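Local coordinates for protein putative acetamidase/formamidase (Yersinia enterocolitica subsp. palearctica serotype O:3, PDB 5UBU) that probably hydrolyses carbon-nitrogen bonds in linear amides, as other members of the acetamidase/formamidase family do, at residues D188-I199 and P256-I267; M4-M12 and G200-P208. One frame throughout, in Å; residues are numbered along the deposited sequence.

Interaction 1 (D188-I199 and P256-I267). With NA (sodium ion), chain H.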
loop_
_atom_site.group_PDB
_atom_site.type_symbol
_atom_site.label_atom_id
_atom_site.label_comp_id
_atom_site.label_asym_id
_atom_site.label_seq_id
_atom_site.Cartn_x
_atom_site.Cartn_y
_atom_site.Cartn_z
ATOM N N ASP B 188 2.681 -17.481 0.854
ATOM C CA ASP B 188 1.854 -17.260 -0.334
ATOM C C ASP B 188 0.629 -18.186 -0.237
ATOM O O ASP B 188 0.227 -18.557 0.870
ATOM C CB ASP B 188 2.723 -17.516 -1.584
ATOM C CG ASP B 188 2.252 -16.764 -2.807
ATOM O OD1 ASP B 188 1.020 -16.701 -3.070
ATOM O OD2 ASP B 188 3.149 -16.259 -3.521
ATOM N N ASN B 189 0.031 -18.556 -1.368
ATOM C CA ASN B 189 -1.153 -19.441 -1.345
ATOM C C ASN B 189 -0.851 -20.919 -1.056
ATOM O O ASN B 189 -1.761 -21.752 -1.034
ATOM C CB ASN B 189 -1.983 -19.292 -2.638
ATOM C CG ASN B 189 -1.217 -19.659 -3.903
ATOM O OD1 ASN B 189 -0.287 -20.458 -3.893
ATOM N ND2 ASN B 189 -1.644 -19.091 -5.006
ATOM N N HIS B 190 0.426 -21.217 -0.848
ATOM C CA HIS B 190 0.890 -22.570 -0.553
ATOM C C HIS B 190 1.266 -22.715 0.923
ATOM O O HIS B 190 1.665 -23.797 1.362
ATOM C CB HIS B 190 2.130 -22.863 -1.395
ATOM C CG HIS B 190 3.356 -22.133 -0.937
ATOM N ND1 HIS B 190 3.444 -20.758 -0.930
ATOM C CD2 HIS B 190 4.555 -22.584 -0.502
ATOM C CE1 HIS B 190 4.630 -20.391 -0.483
ATOM N NE2 HIS B 190 5.327 -21.480 -0.219
ATOM N N GLY B 191 1.131 -21.624 1.678
ATOM C CA GLY B 191 1.503 -21.572 3.085
ATOM C C GLY B 191 2.787 -20.755 3.110
ATOM O O GLY B 191 2.798 -19.592 2.697
ATOM N N GLY B 192 3.867 -21.356 3.597
ATOM C CA GLY B 192 5.164 -20.685 3.627
ATOM C C GLY B 192 5.477 -20.002 4.943
ATOM O O GLY B 192 4.969 -20.402 5.993
ATOM N N ASN B 193 6.313 -18.964 4.869
ATOM C CA ASN B 193 6.754 -18.197 6.035
ATOM C C ASN B 193 5.654 -17.224 6.475
ATOM O O ASN B 193 5.767 -16.003 6.322
ATOM C CB ASN B 193 8.050 -17.447 5.689
ATOM C CG ASN B 193 8.721 -16.831 6.898
ATOM O OD1 ASN B 193 8.534 -17.285 8.022
ATOM N ND2 ASN B 193 9.540 -15.815 6.666
HETATM N N MSE B 194 4.593 -17.789 7.039
HETATM C CA MSE B 194 3.436 -17.015 7.484
HETATM C C MSE B 194 3.636 -16.324 8.807
HETATM O O MSE B 194 3.092 -15.248 9.029
HETATM C CB MSE B 194 2.241 -17.954 7.622
HETATM C CG MSE B 194 1.855 -18.578 6.284
HETATM SE SE MSE B 194 0.455 -19.931 6.542
HETATM C CE MSE B 194 1.489 -21.318 7.478
ATOM N N ASP B 195 4.402 -16.943 9.697
ATOM C CA ASP B 195 4.655 -16.392 11.026
ATOM C C ASP B 195 3.346 -15.978 11.723
ATOM O O ASP B 195 3.186 -14.843 12.149
ATOM C CB ASP B 195 5.635 -15.215 10.951
ATOM C CG ASP B 195 7.023 -15.610 10.449
ATOM O OD1 ASP B 195 7.425 -16.790 10.572
ATOM O OD2 ASP B 195 7.735 -14.711 9.951
ATOM N N VAL B 196 2.407 -16.917 11.797
ATOM C CA VAL B 196 1.124 -16.707 12.459
ATOM C C VAL B 196 1.225 -17.447 13.796
ATOM O O VAL B 196 1.288 -18.679 13.805
ATOM C CB VAL B 196 -0.053 -17.252 11.616
ATOM C CG1 VAL B 196 -1.360 -17.202 12.401
ATOM C CG2 VAL B 196 -0.183 -16.466 10.322
ATOM N N PRO B 197 1.241 -16.708 14.925
ATOM C CA PRO B 197 1.378 -17.294 16.276
ATOM C C PRO B 197 0.429 -18.433 16.622
ATOM O O PRO B 197 0.762 -19.268 17.463
ATOM C CB PRO B 197 1.086 -16.117 17.206
ATOM C CG PRO B 197 1.433 -14.915 16.413
ATOM C CD PRO B 197 1.131 -15.239 14.981
ATOM N N ASP B 198 -0.732 -18.464 15.979
ATOM C CA ASP B 198 -1.756 -19.488 16.243
ATOM C C ASP B 198 -1.435 -20.891 15.713
ATOM O O ASP B 198 -2.052 -21.867 16.142
ATOM C CB ASP B 198 -3.081 -19.020 15.652
ATOM C CG ASP B 198 -3.528 -17.695 16.212
ATOM O OD1 ASP B 198 -4.051 -17.653 17.339
ATOM O OD2 ASP B 198 -3.399 -16.696 15.497
ATOM N N ILE B 199 -0.475 -20.991 14.800
ATOM C CA ILE B 199 -0.085 -22.272 14.208
ATOM C C ILE B 199 0.905 -23.008 15.120
ATOM O O ILE B 199 2.082 -23.174 14.801
ATOM C CB ILE B 199 0.465 -22.055 12.776
ATOM C CG1 ILE B 199 -0.642 -21.430 11.923
ATOM C CG2 ILE B 199 0.925 -23.370 12.144
ATOM C CD1 ILE B 199 -0.208 -21.052 10.530
ATOM N N PRO B 256 -4.409 -20.985 2.531
ATOM C CA PRO B 256 -4.361 -21.828 3.723
ATOM C C PRO B 256 -5.440 -21.472 4.729
ATOM O O PRO B 256 -5.841 -20.317 4.820
ATOM C CB PRO B 256 -2.985 -21.507 4.343
ATOM C CG PRO B 256 -2.169 -20.951 3.230
ATOM C CD PRO B 256 -3.134 -20.269 2.305
ATOM N N ARG B 257 -5.899 -22.473 5.470
ATOM C CA ARG B 257 -6.894 -22.288 6.517
ATOM C C ARG B 257 -6.428 -23.048 7.731
ATOM O O ARG B 257 -5.612 -23.957 7.618
ATOM C CB ARG B 257 -8.248 -22.810 6.079
ATOM C CG ARG B 257 -8.866 -22.016 4.960
ATOM C CD ARG B 257 -10.106 -22.701 4.413
ATOM N NE ARG B 257 -10.745 -21.870 3.391
ATOM C CZ ARG B 257 -11.820 -22.215 2.689
ATOM N NH1 ARG B 257 -12.408 -23.391 2.868
ATOM N NH2 ARG B 257 -12.304 -21.375 1.794
HETATM N N MSE B 258 -6.904 -22.657 8.901
HETATM C CA MSE B 258 -6.533 -23.369 10.116
HETATM C C MSE B 258 -7.735 -23.451 11.010
HETATM O O MSE B 258 -8.751 -22.799 10.790
HETATM C CB MSE B 258 -5.229 -22.852 10.754
HETATM C CG MSE B 258 -5.369 -21.645 11.665
HETATM SE SE MSE B 258 -5.751 -22.153 13.541
HETATM C CE MSE B 258 -6.005 -20.313 14.206
ATOM N N GLU B 259 -7.606 -24.280 12.029
ATOM C CA GLU B 259 -8.677 -24.535 12.952
ATOM C C GLU B 259 -8.087 -24.913 14.295
ATOM O O GLU B 259 -7.044 -25.551 14.353
ATOM C CB GLU B 259 -9.469 -25.713 12.389
ATOM C CG GLU B 259 -10.637 -26.204 13.217
ATOM C CD GLU B 259 -11.336 -27.428 12.620
ATOM O OE1 GLU B 259 -10.802 -28.072 11.690
ATOM O OE2 GLU B 259 -12.434 -27.755 13.107
ATOM N N ASN B 260 -8.736 -24.492 15.371
ATOM C CA ASN B 260 -8.311 -24.861 16.725
ATOM C C ASN B 260 -9.556 -25.027 17.596
ATOM O O ASN B 260 -10.675 -24.954 17.098
ATOM C CB ASN B 260 -7.269 -23.890 17.318
ATOM C CG ASN B 260 -7.762 -22.476 17.429
ATOM O OD1 ASN B 260 -8.963 -22.216 17.439
ATOM N ND2 ASN B 260 -6.819 -21.539 17.531
ATOM N N ALA B 261 -9.367 -25.252 18.887
ATOM C CA ALA B 261 -10.499 -25.467 19.779
ATOM C C ALA B 261 -11.597 -24.419 19.689
ATOM O O ALA B 261 -12.777 -24.774 19.691
ATOM C CB ALA B 261 -10.023 -25.608 21.226
ATOM N N GLU B 262 -11.219 -23.146 19.553
ATOM C CA GLU B 262 -12.213 -22.071 19.546
ATOM C C GLU B 262 -12.556 -21.391 18.217
ATOM O O GLU B 262 -13.637 -20.819 18.112
ATOM C CB GLU B 262 -11.830 -21.010 20.594
ATOM C CG GLU B 262 -11.777 -21.575 22.021
ATOM C CD GLU B 262 -11.759 -20.529 23.131
ATOM O OE1 GLU B 262 -11.722 -19.290 22.887
ATOM O OE2 GLU B 262 -11.799 -20.973 24.298
ATOM N N THR B 263 -11.690 -21.455 17.209
ATOM C CA THR B 263 -11.976 -20.759 15.934
ATOM C C THR B 263 -11.548 -21.464 14.652
ATOM O O THR B 263 -10.874 -22.488 14.673
ATOM C CB THR B 263 -11.205 -19.402 15.874
ATOM O OG1 THR B 263 -9.802 -19.645 15.704
ATOM C CG2 THR B 263 -11.425 -18.570 17.128
ATOM N N ILE B 264 -11.980 -20.873 13.540
ATOM C CA ILE B 264 -11.579 -21.279 12.200
ATOM C C ILE B 264 -10.939 -19.987 11.668
ATOM O O ILE B 264 -11.307 -18.894 12.107
ATOM C CB ILE B 264 -12.739 -21.769 11.296
ATOM C CG1 ILE B 264 -13.711 -20.642 10.943
ATOM C CG2 ILE B 264 -13.459 -22.933 11.952
ATOM C CD1 ILE B 264 -14.766 -21.057 9.954
HETATM N N MSE B 265 -9.990 -20.106 10.740
HETATM C CA MSE B 265 -9.308 -18.937 10.209
HETATM C C MSE B 265 -8.837 -19.109 8.803
HETATM O O MSE B 265 -8.389 -20.181 8.430
HETATM C CB MSE B 265 -8.094 -18.709 11.125
HETATM C CG MSE B 265 -7.177 -17.536 10.726
HETATM SE SE MSE B 265 -5.376 -17.704 11.555
HETATM C CE MSE B 265 -5.907 -17.064 13.326
ATOM N N SER B 266 -8.961 -18.050 8.007
ATOM C CA SER B 266 -8.474 -18.036 6.629
ATOM C C SER B 266 -7.211 -17.187 6.662
ATOM O O SER B 266 -7.224 -16.070 7.188
ATOM C CB SER B 266 -9.497 -17.447 5.672
ATOM O OG SER B 266 -10.613 -18.301 5.527
ATOM N N ILE B 267 -6.128 -17.711 6.097
ATOM C CA ILE B 267 -4.834 -17.030 6.111
ATOM C C ILE B 267 -4.431 -16.501 4.744
ATOM O O ILE B 267 -4.115 -17.269 3.853
ATOM C CB ILE B 267 -3.745 -17.989 6.629
ATOM C CG1 ILE B 267 -4.144 -18.523 8.017
ATOM C CG2 ILE B 267 -2.388 -17.289 6.680
ATOM C CD1 ILE B 267 -3.238 -19.604 8.566
HETATM NA NA NA H . 9.584 -16.694 9.911
HETATM O O HOH W 1 -4.160 -22.198 17.819
HETATM O O HOH W 2 10.595 -13.992 9.518
#
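Three selenomethionines, M194 from D188-I199 and M258 and M265 from P256-I267, meet in a contact that has no direct hydrogen bond across it. Bent at its last torsion (chi3 -70°), M194 brings SE to 3.9 Å from CG2 of I267, the two side chains crossing at about a right angle. Beside them I199 and I267 meet tip to tip, while V196 runs past M265 in the opposite direction. D198 lies across the methyl ends of the other two selenomethionines: its CB is 3.5 Å from CE of M258, whose chain turns sharply at chi2 (88°), and its OD2 is 3.3 Å from CE of M265. A salt bridge to R310 meets its charge. At the other end, the ring of P256 sets CG 3.7 Å from the backbone N of G191. A water links the loop to the beta hairpin of strands 257-260 and 263-270, donating to D198 O at 2.7 Å and accepting from N260 ND2 at 2.8 Å. Flanking M194 in sequence, N193 and D195 turn from the hairpin to a sodium ion, which N193 binds through OD1 at 2.2 Å and D195 through both carboxylate oxygens; D220 is a further ligand. The metal-binding loop is thus seated on the hairpin mainly by dispersion between apolar groups, while N193 and D195 are engaged by the sodium ion and D198 by R310.

Interaction 2 (M4-M12 and G200-P208)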
loop_
_atom_site.group_PDB
_atom_site.type_symbol
_atom_site.label_atom_id
_atom_site.label_comp_id
_atom_site.label_asym_id
_atom_site.label_seq_id
_atom_site.Cartn_x
_atom_site.Cartn_y
_atom_site.Cartn_z
HETATM N N MSE B 4 -9.163 -32.379 24.475
HETATM C CA MSE B 4 -9.024 -32.667 23.033
HETATM C C MSE B 4 -10.289 -33.249 22.460
HETATM O O MSE B 4 -10.249 -34.013 21.516
HETATM C CB MSE B 4 -7.817 -33.583 22.796
HETATM C CG MSE B 4 -6.469 -32.968 23.142
HETATM SE SE MSE B 4 -6.467 -30.994 23.018
HETATM C CE MSE B 4 -5.876 -30.714 21.173
ATOM N N LYS B 5 -11.425 -32.852 23.026
ATOM C CA LYS B 5 -12.736 -33.316 22.586
ATOM C C LYS B 5 -13.156 -32.690 21.236
ATOM O O LYS B 5 -13.817 -33.314 20.410
ATOM C CB LYS B 5 -13.761 -32.903 23.656
ATOM C CG LYS B 5 -15.215 -33.328 23.471
ATOM C CD LYS B 5 -15.444 -34.818 23.759
ATOM C CE LYS B 5 -16.919 -35.167 23.869
ATOM N NZ LYS B 5 -17.102 -36.630 24.105
ATOM N N TRP B 6 -12.742 -31.448 21.044
ATOM C CA TRP B 6 -13.113 -30.699 19.840
ATOM C C TRP B 6 -12.623 -31.373 18.552
ATOM O O TRP B 6 -13.217 -31.171 17.499
ATOM C CB TRP B 6 -12.611 -29.243 19.916
ATOM C CG TRP B 6 -11.125 -29.119 19.824
ATOM C CD1 TRP B 6 -10.231 -29.171 20.850
ATOM C CD2 TRP B 6 -10.361 -28.929 18.629
ATOM N NE1 TRP B 6 -8.958 -29.023 20.369
ATOM C CE2 TRP B 6 -9.005 -28.871 19.009
ATOM C CE3 TRP B 6 -10.692 -28.801 17.277
ATOM C CZ2 TRP B 6 -7.971 -28.676 18.085
ATOM C CZ3 TRP B 6 -9.673 -28.611 16.356
ATOM C CH2 TRP B 6 -8.325 -28.553 16.767
ATOM N N LEU B 7 -11.546 -32.159 18.637
ATOM C CA LEU B 7 -11.015 -32.870 17.458
ATOM C C LEU B 7 -12.056 -33.738 16.754
ATOM O O LEU B 7 -12.036 -33.845 15.533
ATOM C CB LEU B 7 -9.807 -33.742 17.807
ATOM C CG LEU B 7 -8.467 -33.079 18.087
ATOM C CD1 LEU B 7 -7.446 -34.106 18.546
ATOM C CD2 LEU B 7 -7.963 -32.355 16.840
ATOM N N GLU B 8 -12.956 -34.350 17.529
ATOM C CA GLU B 8 -14.008 -35.200 16.965
ATOM C C GLU B 8 -14.847 -34.463 15.912
ATOM O O GLU B 8 -15.283 -35.066 14.929
ATOM C CB GLU B 8 -14.917 -35.714 18.073
ATOM C CG GLU B 8 -14.239 -36.595 19.107
ATOM C CD GLU B 8 -15.194 -37.014 20.227
ATOM O OE1 GLU B 8 -16.348 -36.521 20.266
ATOM O OE2 GLU B 8 -14.781 -37.800 21.102
ATOM N N GLU B 9 -15.067 -33.163 16.130
ATOM C CA GLU B 9 -15.822 -32.322 15.202
ATOM C C GLU B 9 -14.938 -31.599 14.182
ATOM O O GLU B 9 -15.456 -30.883 13.334
ATOM C CB GLU B 9 -16.673 -31.298 15.989
ATOM C CG GLU B 9 -17.777 -31.936 16.846
ATOM C CD GLU B 9 -18.842 -32.676 16.025
ATOM O OE1 GLU B 9 -19.516 -33.578 16.582
ATOM O OE2 GLU B 9 -19.001 -32.352 14.825
ATOM N N SER B 10 -13.620 -31.792 14.259
ATOM C CA SER B 10 -12.699 -31.134 13.314
ATOM C C SER B 10 -12.886 -31.654 11.892
ATOM O O SER B 10 -13.346 -32.776 11.686
ATOM C CB SER B 10 -11.229 -31.319 13.728
ATOM O OG SER B 10 -10.827 -32.674 13.619
ATOM N N ILE B 11 -12.518 -30.825 10.920
ATOM C CA ILE B 11 -12.644 -31.180 9.511
ATOM C C ILE B 11 -11.683 -32.324 9.188
ATOM O O ILE B 11 -12.006 -33.211 8.400
ATOM C CB ILE B 11 -12.426 -29.950 8.599
ATOM C CG1 ILE B 11 -13.483 -28.877 8.928
ATOM C CG2 ILE B 11 -12.512 -30.340 7.132
ATOM C CD1 ILE B 11 -13.334 -27.571 8.179
HETATM N N MSE B 12 -10.520 -32.312 9.828
HETATM C CA MSE B 12 -9.522 -33.360 9.617
HETATM C C MSE B 12 -10.018 -34.723 10.018
HETATM O O MSE B 12 -9.794 -35.698 9.311
HETATM C CB MSE B 12 -8.288 -33.039 10.457
HETATM C CG MSE B 12 -7.176 -34.068 10.301
HETATM SE SE MSE B 12 -5.865 -33.692 11.715
HETATM C CE MSE B 12 -4.408 -34.888 11.172
ATOM N N GLY B 200 0.393 -23.446 16.267
ATOM C CA GLY B 200 1.187 -24.176 17.256
ATOM C C GLY B 200 0.426 -25.387 17.775
ATOM O O GLY B 200 -0.580 -25.796 17.186
ATOM N N PRO B 201 0.908 -25.979 18.884
ATOM C CA PRO B 201 0.240 -27.133 19.482
ATOM C C PRO B 201 -1.241 -26.867 19.669
ATOM O O PRO B 201 -1.614 -25.809 20.157
ATOM C CB PRO B 201 0.942 -27.288 20.822
ATOM C CG PRO B 201 2.314 -26.760 20.573
ATOM C CD PRO B 201 2.171 -25.652 19.576
ATOM N N GLY B 202 -2.069 -27.815 19.246
ATOM C CA GLY B 202 -3.520 -27.685 19.344
ATOM C C GLY B 202 -4.172 -27.051 18.129
ATOM O O GLY B 202 -5.360 -26.737 18.173
ATOM N N SER B 203 -3.408 -26.868 17.045
ATOM C CA SER B 203 -3.942 -26.278 15.821
ATOM C C SER B 203 -3.818 -27.268 14.670
ATOM O O SER B 203 -2.918 -28.101 14.655
ATOM C CB SER B 203 -3.185 -25.002 15.449
ATOM O OG SER B 203 -1.866 -25.276 14.971
ATOM N N ILE B 204 -4.727 -27.148 13.707
ATOM C CA ILE B 204 -4.742 -27.978 12.510
ATOM C C ILE B 204 -4.685 -27.004 11.355
ATOM O O ILE B 204 -5.574 -26.176 11.224
ATOM C CB ILE B 204 -6.035 -28.814 12.379
ATOM C CG1 ILE B 204 -6.276 -29.657 13.635
ATOM C CG2 ILE B 204 -5.957 -29.713 11.147
ATOM C CD1 ILE B 204 -7.604 -30.407 13.635
ATOM N N THR B 205 -3.648 -27.086 10.531
ATOM C CA THR B 205 -3.517 -26.193 9.379
ATOM C C THR B 205 -3.871 -26.975 8.106
ATOM O O THR B 205 -3.399 -28.100 7.908
ATOM C CB THR B 205 -2.094 -25.605 9.268
ATOM O OG1 THR B 205 -1.777 -24.884 10.459
ATOM C CG2 THR B 205 -1.986 -24.657 8.089
ATOM N N TYR B 206 -4.711 -26.369 7.263
ATOM C CA TYR B 206 -5.150 -26.971 5.999
ATOM C C TYR B 206 -4.438 -26.281 4.843
ATOM O O TYR B 206 -4.561 -25.078 4.682
ATOM C CB TYR B 206 -6.664 -26.853 5.862
ATOM C CG TYR B 206 -7.402 -27.517 7.007
ATOM C CD1 TYR B 206 -7.450 -28.902 7.111
ATOM C CD2 TYR B 206 -8.058 -26.769 7.975
ATOM C CE1 TYR B 206 -8.117 -29.526 8.156
ATOM C CE2 TYR B 206 -8.733 -27.385 9.022
ATOM C CZ TYR B 206 -8.759 -28.768 9.106
ATOM O OH TYR B 206 -9.422 -29.400 10.130
ATOM N N LEU B 207 -3.692 -27.051 4.054
ATOM C CA LEU B 207 -2.911 -26.526 2.927
ATOM C C LEU B 207 -3.359 -27.139 1.594
ATOM O O LEU B 207 -3.476 -28.357 1.489
ATOM C CB LEU B 207 -1.434 -26.848 3.152
ATOM C CG LEU B 207 -0.802 -26.225 4.408
ATOM C CD1 LEU B 207 0.571 -26.818 4.703
ATOM C CD2 LEU B 207 -0.708 -24.710 4.266
ATOM N N PRO B 208 -3.561 -26.305 0.554
ATOM C CA PRO B 208 -4.027 -26.829 -0.715
ATOM C C PRO B 208 -2.944 -27.515 -1.537
ATOM O O PRO B 208 -1.931 -26.903 -1.859
ATOM C CB PRO B 208 -4.527 -25.583 -1.454
ATOM C CG PRO B 208 -3.946 -24.410 -0.746
ATOM C CD PRO B 208 -3.141 -24.902 0.419
#
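M4, a poorly ordered selenomethionine, makes the first, loose touch, its CE 4.3 Å from CA of G202. W6 follows with CG between its backbone N and carbonyl carbon (chi1 69°), a torsion that swings the indole toward the strand; CZ2 comes within 3.3 Å of the carbonyl O of G202, and CH2 within 3.7 Å of CD1 of I204. L7 lays CD2 over one face of that indole, toward the rim, and the same methyl packs against I204 CD1 at 3.8 Å. G202 belongs to the type II turn that leads into strand 203-208, an inner strand of a large mixed sheet, between strands 101-111 and 257-260. On this strand I204 and Y206 face the N-terminal segment, whereas T205 and L207 face L173 of strand 169-175. S10 is the N-cap of helix 11-15: OG donates to L7 O in the carbonyl plane and accepts from V13 N, while CB rests 3.7 Å from I204 CD1. With I11 the contact passes to Y206, whose OH lies 3.4 Å from I11 CB. M12 offers its backbone N to that hydroxyl, near the plane of the tyrosine ring, in a weak hydrogen bond of 3.1 Å bent to 131°; the stronger partner of the hydroxyl is E259. The extended selenomethionine side chain of M12 then crosses I204 at a slant, SE 4.0 Å from CG2.

In the fold
From the N terminus, M4-M12 is separated by 187 residues from G200-P208, where interaction 2 closes the long loop. Just before that, the chain has passed through D188-I199, which joins G200-P208 directly; interaction 1 closes a shorter loop when P256-I267 arrives 56 residues later. The two loops therefore cross rather than nest. Interaction 1 ties strand 191-193 and, mainly, the loop that follows it to the hairpin of the larger sheet, and interaction 2 places the N-terminal segment against the other face of that sheet. A probable backbone hydrogen bond between R257 O and Y206 N joins the two contacts through the neighbouring strands they share.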